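Local atomic coordinates of putative sugar ABC transport system, substrate-binding protein (Bordetella parapertussis, PDB entry 5IX8), a protein that probably binds a carbohydrate as the substrate-binding component of an ABC transport system for sugars. Residues A[251-256]-A[289-294]. Sequence-based numbering, arbitrary orientation.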
loop_
_atom_site.group_PDB
_atom_site.type_symbol
_atom_site.label_atom_id
_atom_site.label_comp_id
_atom_site.label_asym_id
_atom_site.label_seq_id
_atom_site.Cartn_x
_atom_site.Cartn_y
_atom_site.Cartn_z
ATOM N N SER A 251 -4.847 8.453 -0.698
ATOM C CA SER A 251 -4.023 8.199 -1.885
ATOM C C SER A 251 -2.852 7.297 -1.503
ATOM O O SER A 251 -2.174 7.557 -0.514
ATOM C CB SER A 251 -3.503 9.535 -2.464
ATOM O OG SER A 251 -2.466 9.364 -3.440
ATOM N N GLU A 252 -2.623 6.223 -2.259
ATOM C CA GLU A 252 -1.419 5.410 -2.096
ATOM C C GLU A 252 -0.627 5.480 -3.393
ATOM O O GLU A 252 -0.974 4.800 -4.376
ATOM C CB GLU A 252 -1.774 3.976 -1.735
ATOM C CG GLU A 252 -2.385 3.918 -0.333
ATOM C CD GLU A 252 -2.566 2.498 0.182
ATOM O OE1 GLU A 252 -1.554 1.779 0.363
ATOM O OE2 GLU A 252 -3.728 2.084 0.393
ATOM N N PRO A 253 0.371 6.319 -3.468
ATOM C CA PRO A 253 1.036 6.614 -4.751
ATOM C C PRO A 253 2.096 5.574 -5.118
ATOM O O PRO A 253 3.293 5.792 -5.010
ATOM C CB PRO A 253 1.644 7.995 -4.495
ATOM C CG PRO A 253 1.946 7.982 -3.066
ATOM C CD PRO A 253 0.819 7.227 -2.403
ATOM N N GLY A 254 1.626 4.407 -5.573
ATOM C CA GLY A 254 2.535 3.308 -5.867
ATOM C C GLY A 254 3.543 3.678 -6.943
ATOM O O GLY A 254 4.685 3.222 -6.912
ATOM N N VAL A 255 3.106 4.460 -7.940
ATOM C CA VAL A 255 3.972 4.767 -9.072
ATOM C C VAL A 255 5.185 5.538 -8.589
ATOM O O VAL A 255 6.317 5.190 -8.915
ATOM C CB VAL A 255 3.216 5.553 -10.156
ATOM C CG1 VAL A 255 4.190 6.051 -11.225
ATOM C CG2 VAL A 255 2.131 4.688 -10.798
ATOM N N ILE A 256 4.977 6.567 -7.761
ATOM C CA ILE A 256 6.155 7.324 -7.313
ATOM C C ILE A 256 7.033 6.459 -6.397
ATOM O O ILE A 256 8.270 6.587 -6.416
ATOM C CB ILE A 256 5.774 8.684 -6.677
ATOM C CG1 ILE A 256 7.041 9.557 -6.580
ATOM C CG2 ILE A 256 5.133 8.524 -5.303
ATOM C CD1 ILE A 256 6.814 10.992 -6.202
ATOM N N PHE A 289 11.951 5.516 3.358
ATOM C CA PHE A 289 11.303 6.767 2.987
ATOM C C PHE A 289 9.808 6.559 3.029
ATOM O O PHE A 289 9.306 5.573 2.476
ATOM C CB PHE A 289 11.705 7.231 1.583
ATOM C CG PHE A 289 11.071 8.543 1.185
ATOM C CD1 PHE A 289 11.529 9.740 1.731
ATOM C CD2 PHE A 289 10.004 8.575 0.281
ATOM C CE1 PHE A 289 10.937 10.947 1.384
ATOM C CE2 PHE A 289 9.390 9.776 -0.061
ATOM C CZ PHE A 289 9.861 10.970 0.490
ATOM N N ASN A 290 9.098 7.496 3.646
ATOM C CA ASN A 290 7.637 7.470 3.650
ATOM C C ASN A 290 7.139 8.563 2.729
ATOM O O ASN A 290 7.394 9.738 2.995
ATOM C CB ASN A 290 7.074 7.715 5.052
ATOM C CG ASN A 290 7.200 6.491 5.979
ATOM O OD1 ASN A 290 6.996 5.367 5.567
ATOM N ND2 ASN A 290 7.543 6.731 7.240
ATOM N N VAL A 291 6.408 8.193 1.677
ATOM C CA VAL A 291 5.825 9.208 0.792
ATOM C C VAL A 291 4.741 9.956 1.557
ATOM O O VAL A 291 3.909 9.321 2.210
ATOM C CB VAL A 291 5.250 8.569 -0.470
ATOM C CG1 VAL A 291 4.628 9.666 -1.348
ATOM C CG2 VAL A 291 6.328 7.786 -1.261
ATOM N N PRO A 292 4.694 11.281 1.506
ATOM C CA PRO A 292 3.666 11.993 2.275
ATOM C C PRO A 292 2.262 11.583 1.855
ATOM O O PRO A 292 2.008 11.206 0.706
ATOM C CB PRO A 292 3.946 13.468 1.965
ATOM C CG PRO A 292 5.421 13.511 1.718
ATOM C CD PRO A 292 5.785 12.178 1.075
ATOM N N ILE A 293 1.350 11.623 2.821
ATOM C CA ILE A 293 -0.010 11.123 2.650
ATOM C C ILE A 293 -0.928 12.272 2.269
ATOM O O ILE A 293 -0.872 13.350 2.878
ATOM C CB ILE A 293 -0.501 10.448 3.934
ATOM C CG1 ILE A 293 0.336 9.194 4.177
ATOM C CG2 ILE A 293 -1.994 10.110 3.820
ATOM C CD1 ILE A 293 0.339 8.785 5.605
ATOM N N THR A 294 -1.764 12.043 1.265
ATOM C CA THR A 294 -2.859 12.932 0.899
ATOM C C THR A 294 -4.150 12.120 0.857
ATOM O O THR A 294 -4.137 10.903 0.649
ATOM C CB THR A 294 -2.617 13.618 -0.467
ATOM O OG1 THR A 294 -2.476 12.625 -1.473
ATOM C CG2 THR A 294 -1.351 14.395 -0.455
HETATM O O HOH W 1 -0.698 9.475 -0.152
#
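Two of the interlobe crossover segments of a periplasmic binding protein meet in this hinge, where Ser251 pairs with Thr294 and Pro253 and Ile256 pack on Val291. The amide N of Ser251 donates to Thr294 O at 2.9 Å. Beside this bond the side chains come close, Thr294 OG1 standing 3.4 Å from Ser251 CB. With chi1 at 59°, that hydroxyl is tucked between the backbone N and carbonyl carbon of its own residue, and its hydrogen bond is with His304, whereas Ser251 OG bonds to Asp310. A water sits beside the pairing, between the backbones of Pro292 and Thr294 and that of Ser251: it accepts from Thr294 N at 3.1 Å and has a weak link to Pro292 O, while its approach to Ser251 O is implausibly short and therefore doubtful.

The segment 251-256 leaves strand 246-250 of one lobe and enters helix 254-270 of the other, while 289-294 runs back from edge strand 288-290 toward strand 295-296; these are two of the three crossovers of the type I periplasmic binding protein fold. Toward the helix the contact turns apolar. Pro253, centre of an inverse gamma turn and N-cap of the helix, sets its ring carbon CG 3.6 Å from Val291 CG1, the proline ring and the valine side chain lying alongside each other and running opposite ways. Val291 holds CG1 anti to its backbone N (chi1 179°), which places this one methyl against both neighbours: Ile256 reaches it with its branch methyl CG2 at 4.1 Å, arriving at a slant from the first helical turn. Met257 and Leu260, further along the same helix, also touch the Val291 side chain, and Gln120 NE2 binds Val291 O.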